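PDB 6UKC: lysozyme from Penaeus vannamei, which probably hydrolyses the beta-1,4 linkages between N-acetylmuramic acid and N-acetyl-D-glucosamine in peptidoglycan and between N-acetyl-D-glucosamine residues in chitodextrins. Local coordinates for residues A[10-15]-A[85-90]; A[28-33]-A[93-98]; A[34-39]-A[127-132]. One frame throughout, in Å; residues are numbered along the deposited sequence.

From the N terminus, the chain first lays down helix 9-20 with the opening half of contact 1, then helix 24-38, which carries the opening halves of contacts 2 and 3. After the small antiparallel sheet 45-61 it returns: 85-90 closes contact 1, 93-98 closes contact 2 along helix 88-105, and 127-132 closes contact 3 on helix 126-134. Because the three loops close in the order in which they opened, every pair crosses and none nests. Contact 1 joins helix 9-20 to the start of helix 88-105; helix 24-38 is tied to helix 88-105 and to helix 126-134, while Phe12 of contact 1 packs on Val31 of contact 2 and Ala34 of contact 3.

Contact 1: A[10-15]-A[85-90]; sequences CEFAEL and DDITEA
Ile87 brings its CD1 methyl against both Leu15 and Phe12, joining helix 9-20 to the turn that starts helix 88-105 in the C-type lysozyme fold. With Leu15 the meeting is tip to tip: Leu15 CD2 lies 3.8 Å from Ile87 CD1, and Ile87 CG1 is hardly farther from the same methyl. Phe12 comes in at a slant, and its CE1 stops 4.0 Å from Ile87 CD1. No hydrogen bond crosses the contact, which suits three apolar side chains whose fit depends on shape.

The first torsions explain much of the reach. Phe12 carries CG opposite its backbone N (chi1 -174°), an orientation that lets the ring extend well beyond the helix surface. Ile87 sets CG1 between its backbone N and carbonyl carbon (chi1 64°), turned toward the helix, and the further rotation about CB-CG1 (chi2 143°) places CD1. Isoleucine suits this buried place through its long apolar CG1-CD1 arm, which fills the gap to the helix; Leu16 and Tyr20 of helix 9-20 also touch the residue. Phe12, large and flat, spans from here to Val31 and Ala34 of helix 24-38 and to the ring of Phe7.

Immediately after Ile87 the chain becomes helical, and Asp86 caps this start. Its short acidic side chain reaches forward to a first-turn amide that has no earlier helical carbonyl as acceptor: Asp86 OD1 accepts from Thr88 N at 2.9 Å. The same oxygen is gripped a second time, its syn lone pair taking the hydroxyl of Thr88, with OG1 2.7 Å from Asp86 OD1.

Contact 2: A[28-33]-A[93-98]; sequences KNWVCI and CAETIR
Trp30 of helix 24-38 spans most of the gap to helix 88-105, where it meets Ala94, Glu95 and Arg98. The short helical segments lie 12.8 Å apart at their axes and cross at 104°, a separation that a large indole can bridge.

The apolar part of the contact rests on the six-membered ring. Trp30 CH2 lies 3.5 Å from Ala94 CB, and a residue as small as alanine lets the indole come close to the helix backbone, where Trp30 CZ2 is 4.1 Å from Glu95 N. Around the same indole, Tyr111 and Trp114 meet it edge-to-face and Phe58 at a slant, a cluster consistent with the hydrophobic box of C-type lysozymes.

The polar part belongs to Arg98. Its chain bends at chi3 (53°) and returns toward the indole, so that Arg98 NH1 approaches Trp30 CZ2 obliquely at 3.3 Å, with guanidinium and ring planes 35° apart. Asp26 OD2 forms a long, weak ion pair with Arg98 NH1.

A water completes the set, lying in the plane of both flat groups at their edges. The water oxygen accepts from Trp30 NE1 at 3.0 Å and from Arg98 NH1 at 3.1 Å; its approach to Glu95 OE1 is too short to be trusted.

Trp30 NE1 and Arg98 NH1 are both donors and cannot bond to each other; the shared water instead gives each an acceptor where the guanidinium lies beside the indole.

Contact 3: A[34-39]-A[127-132]; sequences AEFESS and DQYMAE
Tyr129 and Glu35 dominate this side-chain contact between helix 126-134 and the last turns of helix 24-38, two helices of the C-type lysozyme fold. Tyr129, which buries the most surface, stretches across the gap and donates its phenolic hydroxyl to the carboxylate, with OH 2.6 Å from Glu35 OE2. The hydroxyl reaches the anti side of that oxygen, 23° out of the carboxylate plane. Glu35 OE2 lies at the edge of the phenol ring, near its plane, and the planes of carboxylate and ring differ by 20°.

Glu35 holds CG opposite its backbone N (chi1 -167°) and continues extended, which carries the acid out to the phenol. Its aliphatic part contributes too, for Glu35 CB is 3.4 Å from Tyr129 OH. Glutamate is suitable here because its long stem can pack while its carboxylate accepts the phenol's hydrogen bond. Glu132 OE1 stands 6.2 Å from Glu35 OE2, a like charge that might raise its proton affinity slightly, but the phenol's hydrogen bond and the pairing of Glu132 with Lys9 would probably work against this. Lys9 also makes a cation-pi contact with the ring of Tyr129.

Phe36 adds a smaller apolar margin, its CE2 4.2 Å from Tyr129 CE1. One face of the Phe36 ring is covered, toward its rim, by CB of the preceding Glu35.

Around the contact, helix 115-121 supports Phe36 through Ala116 and Lys120, Tyr129 rests on Val31 and Cys32 of helix 24-38, Met130 packs on Ala13 of helix 9-20, and Ala34 on Ile57, in the link between strands 53-55 and 60-61.

Contact 1: A[10-15]-A[85-90]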
loop_
_atom_site.group_PDB
_atom_site.type_symbol
_atom_site.label_atom_id
_atom_site.label_comp_id
_atom_site.label_asym_id
_atom_site.label_seq_id
_atom_site.Cartn_x
_atom_site.Cartn_y
_atom_site.Cartn_z
ATOM N N CYS A 10 -1.059 -14.756 2.096
ATOM C CA CYS A 10 0.144 -15.388 2.703
ATOM C C CYS A 10 1.315 -15.294 1.721
ATOM O O CYS A 10 2.436 -15.043 2.182
ATOM C CB CYS A 10 -0.146 -16.823 3.119
ATOM S SG CYS A 10 -1.495 -16.900 4.322
ATOM N N GLU A 11 1.072 -15.427 0.420
ATOM C CA GLU A 11 2.133 -15.247 -0.610
ATOM C C GLU A 11 2.703 -13.825 -0.527
ATOM O O GLU A 11 3.928 -13.622 -0.594
ATOM C CB GLU A 11 1.535 -15.491 -1.982
ATOM C CG GLU A 11 2.568 -15.456 -3.092
ATOM C CD GLU A 11 1.965 -15.315 -4.476
ATOM O OE1 GLU A 11 2.714 -15.078 -5.403
ATOM O OE2 GLU A 11 0.736 -15.451 -4.607
ATOM N N PHE A 12 1.828 -12.851 -0.382
ATOM C CA PHE A 12 2.205 -11.431 -0.252
ATOM C C PHE A 12 2.943 -11.241 1.074
ATOM O O PHE A 12 4.008 -10.556 1.054
ATOM C CB PHE A 12 0.978 -10.537 -0.374
ATOM C CG PHE A 12 1.293 -9.070 -0.401
ATOM C CD1 PHE A 12 2.135 -8.545 -1.364
ATOM C CD2 PHE A 12 0.765 -8.223 0.550
ATOM C CE1 PHE A 12 2.422 -7.194 -1.388
ATOM C CE2 PHE A 12 1.073 -6.874 0.533
ATOM C CZ PHE A 12 1.894 -6.363 -0.435
ATOM N N ALA A 13 2.430 -11.819 2.174
ATOM C CA ALA A 13 3.124 -11.750 3.490
ATOM C C ALA A 13 4.549 -12.315 3.371
ATOM O O ALA A 13 5.492 -11.618 3.837
ATOM C CB ALA A 13 2.341 -12.467 4.571
ATOM N N GLU A 14 4.704 -13.519 2.791
ATOM C CA GLU A 14 6.017 -14.211 2.665
ATOM C C GLU A 14 6.945 -13.360 1.777
ATOM O O GLU A 14 8.132 -13.300 2.049
ATOM C CB GLU A 14 5.843 -15.654 2.174
ATOM C CG GLU A 14 5.206 -16.589 3.203
ATOM C CD GLU A 14 5.142 -18.069 2.817
ATOM O OE1 GLU A 14 4.072 -18.679 2.981
ATOM O OE2 GLU A 14 6.157 -18.623 2.363
ATOM N N LEU A 15 6.421 -12.689 0.757
ATOM C CA LEU A 15 7.257 -11.861 -0.153
ATOM C C LEU A 15 7.862 -10.687 0.621
ATOM O O LEU A 15 9.078 -10.403 0.443
ATOM C CB LEU A 15 6.405 -11.327 -1.301
ATOM C CG LEU A 15 7.140 -10.335 -2.192
ATOM C CD1 LEU A 15 8.223 -11.055 -2.989
ATOM C CD2 LEU A 15 6.177 -9.592 -3.095
ATOM N N ASP A 85 4.000 -6.038 -11.660
ATOM C CA ASP A 85 4.131 -7.381 -11.045
ATOM C C ASP A 85 5.157 -7.270 -9.906
ATOM O O ASP A 85 4.947 -7.894 -8.867
ATOM C CB ASP A 85 4.524 -8.413 -12.104
ATOM C CG ASP A 85 3.397 -8.853 -13.020
ATOM O OD1 ASP A 85 2.263 -8.305 -12.915
ATOM O OD2 ASP A 85 3.660 -9.765 -13.830
ATOM N N ASP A 86 6.194 -6.450 -10.098
ATOM C CA ASP A 86 7.239 -6.129 -9.098
ATOM C C ASP A 86 6.820 -4.924 -8.236
ATOM O O ASP A 86 6.700 -3.811 -8.804
ATOM C CB ASP A 86 8.559 -5.859 -9.804
ATOM C CG ASP A 86 9.679 -5.580 -8.841
ATOM O OD1 ASP A 86 9.597 -4.565 -8.098
ATOM O OD2 ASP A 86 10.604 -6.384 -8.827
ATOM N N ILE A 87 6.745 -5.122 -6.907
ATOM C CA ILE A 87 6.118 -4.177 -5.934
ATOM C C ILE A 87 7.172 -3.254 -5.329
ATOM O O ILE A 87 6.800 -2.390 -4.505
ATOM C CB ILE A 87 5.372 -4.937 -4.819
ATOM C CG1 ILE A 87 6.332 -5.780 -3.965
ATOM C CG2 ILE A 87 4.269 -5.767 -5.440
ATOM C CD1 ILE A 87 6.006 -5.831 -2.494
ATOM N N THR A 88 8.443 -3.438 -5.661
ATOM C CA THR A 88 9.510 -2.572 -5.087
ATOM C C THR A 88 9.040 -1.106 -4.991
ATOM O O THR A 88 9.103 -0.537 -3.867
ATOM C CB THR A 88 10.842 -2.741 -5.832
ATOM O OG1 THR A 88 11.128 -4.146 -5.864
ATOM C CG2 THR A 88 11.967 -1.986 -5.154
ATOM N N GLU A 89 8.639 -0.478 -6.101
ATOM C CA GLU A 89 8.395 0.995 -6.119
ATOM C C GLU A 89 7.097 1.301 -5.361
ATOM O O GLU A 89 7.039 2.358 -4.696
ATOM C CB GLU A 89 8.308 1.512 -7.550
ATOM C CG GLU A 89 9.596 1.375 -8.328
ATOM C CD GLU A 89 10.664 2.402 -8.009
ATOM O OE1 GLU A 89 11.577 2.513 -8.848
ATOM O OE2 GLU A 89 10.578 3.093 -6.950
ATOM N N ALA A 90 6.098 0.411 -5.466
ATOM C CA ALA A 90 4.827 0.496 -4.709
ATOM C C ALA A 90 5.169 0.575 -3.224
ATOM O O ALA A 90 4.731 1.540 -2.564
ATOM C CB ALA A 90 3.918 -0.676 -5.015
#

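Contact 2: A[28-33]-A[93-98]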
loop_
_atom_site.group_PDB
_atom_site.type_symbol
_atom_site.label_atom_id
_atom_site.label_comp_id
_atom_site.label_asym_id
_atom_site.label_seq_id
_atom_site.Cartn_x
_atom_site.Cartn_y
_atom_site.Cartn_z
ATOM N N LYS A 28 2.055 -7.126 8.814
ATOM C CA LYS A 28 0.607 -7.307 9.138
ATOM C C LYS A 28 -0.170 -6.079 8.644
ATOM O O LYS A 28 -1.309 -6.246 8.134
ATOM C CB LYS A 28 0.390 -7.578 10.629
ATOM C CG LYS A 28 0.721 -6.433 11.574
ATOM C CD LYS A 28 0.810 -6.909 13.001
ATOM C CE LYS A 28 0.736 -5.797 14.022
ATOM N NZ LYS A 28 0.911 -6.364 15.388
ATOM N N ASN A 29 0.437 -4.892 8.748
ATOM C CA ASN A 29 -0.210 -3.628 8.317
ATOM C C ASN A 29 -0.270 -3.591 6.782
ATOM O O ASN A 29 -1.327 -3.190 6.257
ATOM C CB ASN A 29 0.456 -2.407 8.950
ATOM C CG ASN A 29 -0.026 -2.163 10.367
ATOM O OD1 ASN A 29 -1.207 -1.944 10.575
ATOM N ND2 ASN A 29 0.857 -2.263 11.352
ATOM N N TRP A 30 0.804 -3.947 6.064
ATOM C CA TRP A 30 0.769 -3.799 4.583
ATOM C C TRP A 30 -0.186 -4.857 4.003
ATOM O O TRP A 30 -0.986 -4.517 3.087
ATOM C CB TRP A 30 2.174 -3.830 3.945
ATOM C CG TRP A 30 3.024 -2.623 4.214
ATOM C CD1 TRP A 30 4.314 -2.636 4.669
ATOM C CD2 TRP A 30 2.691 -1.229 4.002
ATOM N NE1 TRP A 30 4.798 -1.357 4.785
ATOM C CE2 TRP A 30 3.827 -0.469 4.386
ATOM C CE3 TRP A 30 1.557 -0.542 3.542
ATOM C CZ2 TRP A 30 3.857 0.922 4.326
ATOM C CZ3 TRP A 30 1.577 0.837 3.502
ATOM C CH2 TRP A 30 2.717 1.556 3.874
ATOM N N VAL A 31 -0.159 -6.086 4.522
ATOM C CA VAL A 31 -1.074 -7.166 4.033
ATOM C C VAL A 31 -2.541 -6.703 4.166
ATOM O O VAL A 31 -3.351 -6.824 3.172
ATOM C CB VAL A 31 -0.809 -8.477 4.793
ATOM C CG1 VAL A 31 -1.877 -9.523 4.531
ATOM C CG2 VAL A 31 0.580 -9.036 4.477
ATOM N N CYS A 32 -2.905 -6.209 5.350
ATOM C CA CYS A 32 -4.288 -5.769 5.654
ATOM C C CYS A 32 -4.688 -4.655 4.669
ATOM O O CYS A 32 -5.828 -4.746 4.073
ATOM C CB CYS A 32 -4.434 -5.296 7.091
ATOM S SG CYS A 32 -6.165 -5.024 7.535
ATOM N N ILE A 33 -3.813 -3.645 4.521
ATOM C CA ILE A 33 -4.073 -2.472 3.639
ATOM C C ILE A 33 -4.249 -2.973 2.207
ATOM O O ILE A 33 -5.277 -2.577 1.601
ATOM C CB ILE A 33 -3.000 -1.382 3.771
ATOM C CG1 ILE A 33 -3.101 -0.719 5.146
ATOM C CG2 ILE A 33 -3.119 -0.356 2.645
ATOM C CD1 ILE A 33 -1.868 0.062 5.529
ATOM N N CYS A 93 7.190 3.713 -2.240
ATOM C CA CYS A 93 6.312 4.911 -2.238
ATOM C C CYS A 93 5.314 4.854 -1.063
ATOM O O CYS A 93 5.043 5.933 -0.417
ATOM C CB CYS A 93 5.610 5.079 -3.575
ATOM S SG CYS A 93 4.566 6.554 -3.643
ATOM N N ALA A 94 4.787 3.670 -0.745
ATOM C CA ALA A 94 3.891 3.504 0.430
ATOM C C ALA A 94 4.674 3.888 1.699
ATOM O O ALA A 94 4.141 4.635 2.532
ATOM C CB ALA A 94 3.301 2.102 0.489
ATOM N N GLU A 95 5.933 3.474 1.831
ATOM C CA GLU A 95 6.723 3.826 3.044
ATOM C C GLU A 95 6.925 5.339 3.134
ATOM O O GLU A 95 7.016 5.845 4.271
ATOM C CB GLU A 95 8.074 3.127 3.018
ATOM C CG GLU A 95 7.926 1.638 3.252
ATOM C CD GLU A 95 9.221 0.854 3.208
ATOM O OE1 GLU A 95 9.283 -0.209 3.832
ATOM O OE2 GLU A 95 10.147 1.311 2.531
ATOM N N THR A 96 7.083 6.023 1.995
ATOM C CA THR A 96 7.150 7.510 1.934
ATOM C C THR A 96 5.799 8.126 2.339
ATOM O O THR A 96 5.805 9.170 3.060
ATOM C CB THR A 96 7.537 7.987 0.532
ATOM O OG1 THR A 96 8.835 7.452 0.322
ATOM C CG2 THR A 96 7.552 9.495 0.375
ATOM N N ILE A 97 4.688 7.563 1.839
ATOM C CA ILE A 97 3.324 8.044 2.225
ATOM C C ILE A 97 3.173 7.889 3.748
ATOM O O ILE A 97 2.788 8.878 4.407
ATOM C CB ILE A 97 2.227 7.309 1.439
ATOM C CG1 ILE A 97 2.284 7.682 -0.049
ATOM C CG2 ILE A 97 0.843 7.557 2.042
ATOM C CD1 ILE A 97 1.420 6.831 -0.917
ATOM N N ARG A 98 3.501 6.716 4.288
ATOM C CA ARG A 98 3.517 6.445 5.750
ATOM C C ARG A 98 4.466 7.423 6.462
ATOM O O ARG A 98 4.064 7.986 7.478
ATOM C CB ARG A 98 3.955 5.007 6.057
ATOM C CG ARG A 98 3.608 4.575 7.478
ATOM C CD ARG A 98 4.232 3.248 7.893
ATOM N NE ARG A 98 5.663 3.276 7.674
ATOM C CZ ARG A 98 6.399 2.259 7.248
ATOM N NH1 ARG A 98 5.838 1.087 6.991
ATOM N NH2 ARG A 98 7.703 2.428 7.059
HETATM O O HOH W 1 7.647 -0.996 5.477
#

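Contact 3: A[34-39]-A[127-132]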
loop_
_atom_site.group_PDB
_atom_site.type_symbol
_atom_site.label_atom_id
_atom_site.label_comp_id
_atom_site.label_asym_id
_atom_site.label_seq_id
_atom_site.Cartn_x
_atom_site.Cartn_y
_atom_site.Cartn_z
ATOM N N ALA A 34 -3.338 -3.835 1.712
ATOM C CA ALA A 34 -3.414 -4.393 0.337
ATOM C C ALA A 34 -4.715 -5.177 0.142
ATOM O O ALA A 34 -5.323 -5.069 -0.955
ATOM C CB ALA A 34 -2.234 -5.283 0.035
ATOM N N GLU A 35 -5.079 -6.032 1.108
ATOM C CA GLU A 35 -6.313 -6.837 0.957
ATOM C C GLU A 35 -7.454 -5.875 0.609
ATOM O O GLU A 35 -8.110 -6.061 -0.445
ATOM C CB GLU A 35 -6.665 -7.653 2.201
ATOM C CG GLU A 35 -7.729 -8.688 1.882
ATOM C CD GLU A 35 -8.286 -9.503 3.027
ATOM O OE1 GLU A 35 -9.470 -9.765 2.967
ATOM O OE2 GLU A 35 -7.534 -9.896 3.951
ATOM N N PHE A 36 -7.657 -4.849 1.438
ATOM C CA PHE A 36 -8.911 -4.047 1.422
ATOM C C PHE A 36 -8.784 -2.878 0.453
ATOM O O PHE A 36 -9.842 -2.381 0.086
ATOM C CB PHE A 36 -9.325 -3.658 2.838
ATOM C CG PHE A 36 -9.647 -4.883 3.654
ATOM C CD1 PHE A 36 -10.791 -5.619 3.391
ATOM C CD2 PHE A 36 -8.781 -5.330 4.644
ATOM C CE1 PHE A 36 -11.093 -6.755 4.132
ATOM C CE2 PHE A 36 -9.071 -6.481 5.372
ATOM C CZ PHE A 36 -10.224 -7.196 5.112
ATOM N N GLU A 37 -7.576 -2.516 -0.003
ATOM C CA GLU A 37 -7.454 -1.464 -1.039
ATOM C C GLU A 37 -7.621 -2.105 -2.415
ATOM O O GLU A 37 -8.249 -1.452 -3.246
ATOM C CB GLU A 37 -6.154 -0.669 -0.917
ATOM C CG GLU A 37 -6.097 0.206 0.306
ATOM C CD GLU A 37 -6.895 1.488 0.213
ATOM O OE1 GLU A 37 -6.953 2.226 1.211
ATOM O OE2 GLU A 37 -7.416 1.744 -0.869
ATOM N N SER A 38 -7.143 -3.329 -2.654
ATOM C CA SER A 38 -6.967 -3.823 -4.047
ATOM C C SER A 38 -7.171 -5.328 -4.224
ATOM O O SER A 38 -7.005 -5.772 -5.369
ATOM C CB SER A 38 -5.595 -3.472 -4.523
ATOM O OG SER A 38 -4.620 -4.238 -3.817
ATOM N N SER A 39 -7.480 -6.090 -3.170
ATOM C CA SER A 39 -7.466 -7.577 -3.157
ATOM C C SER A 39 -6.118 -8.103 -3.663
ATOM O O SER A 39 -6.107 -9.073 -4.444
ATOM C CB SER A 39 -8.607 -8.117 -3.944
ATOM O OG SER A 39 -9.811 -7.544 -3.476
ATOM N N ASP A 127 -2.376 -9.660 14.390
ATOM C CA ASP A 127 -1.699 -10.954 14.668
ATOM C C ASP A 127 -2.708 -12.087 14.463
ATOM O O ASP A 127 -2.383 -13.031 13.714
ATOM C CB ASP A 127 -0.975 -10.901 16.004
ATOM C CG ASP A 127 0.278 -10.047 15.891
ATOM O OD1 ASP A 127 1.092 -10.302 14.968
ATOM O OD2 ASP A 127 0.397 -9.100 16.670
ATOM N N GLN A 128 -3.922 -11.959 15.000
ATOM C CA GLN A 128 -5.037 -12.883 14.647
ATOM C C GLN A 128 -5.242 -12.902 13.119
ATOM O O GLN A 128 -5.242 -14.003 12.523
ATOM C CB GLN A 128 -6.327 -12.496 15.367
ATOM C CG GLN A 128 -7.446 -13.484 15.068
ATOM C CD GLN A 128 -7.187 -14.900 15.545
ATOM O OE1 GLN A 128 -6.544 -15.162 16.553
ATOM N NE2 GLN A 128 -7.775 -15.850 14.855
ATOM N N TYR A 129 -5.392 -11.732 12.502
ATOM C CA TYR A 129 -5.630 -11.574 11.041
ATOM C C TYR A 129 -4.560 -12.345 10.245
ATOM O O TYR A 129 -4.920 -13.031 9.240
ATOM C CB TYR A 129 -5.721 -10.078 10.699
ATOM C CG TYR A 129 -5.643 -9.753 9.238
ATOM C CD1 TYR A 129 -6.770 -9.825 8.432
ATOM C CD2 TYR A 129 -4.444 -9.365 8.655
ATOM C CE1 TYR A 129 -6.712 -9.533 7.075
ATOM C CE2 TYR A 129 -4.368 -9.087 7.293
ATOM C CZ TYR A 129 -5.502 -9.178 6.504
ATOM O OH TYR A 129 -5.457 -8.911 5.172
ATOM N N MET A 130 -3.294 -12.287 10.689
ATOM C CA MET A 130 -2.146 -12.953 10.019
ATOM C C MET A 130 -2.012 -14.426 10.449
ATOM O O MET A 130 -1.126 -15.145 9.866
ATOM C CB MET A 130 -0.843 -12.211 10.333
ATOM C CG MET A 130 -0.737 -10.846 9.680
ATOM S SD MET A 130 -0.953 -10.911 7.880
ATOM C CE MET A 130 0.300 -12.118 7.461
ATOM N N ALA A 131 -2.838 -14.900 11.396
ATOM C CA ALA A 131 -2.665 -16.242 11.999
ATOM C C ALA A 131 -2.699 -17.322 10.903
ATOM O O ALA A 131 -1.899 -18.272 10.982
ATOM C CB ALA A 131 -3.686 -16.489 13.082
ATOM N N GLU A 132 -3.558 -17.193 9.894
ATOM C CA GLU A 132 -3.663 -18.233 8.839
ATOM C C GLU A 132 -2.357 -18.292 8.041
ATOM O O GLU A 132 -2.139 -19.341 7.437
ATOM C CB GLU A 132 -4.818 -17.970 7.882
ATOM C CG GLU A 132 -4.529 -16.827 6.937
ATOM C CD GLU A 132 -5.552 -16.724 5.832
ATOM O OE1 GLU A 132 -6.288 -15.712 5.819
ATOM O OE2 GLU A 132 -5.630 -17.672 5.017
#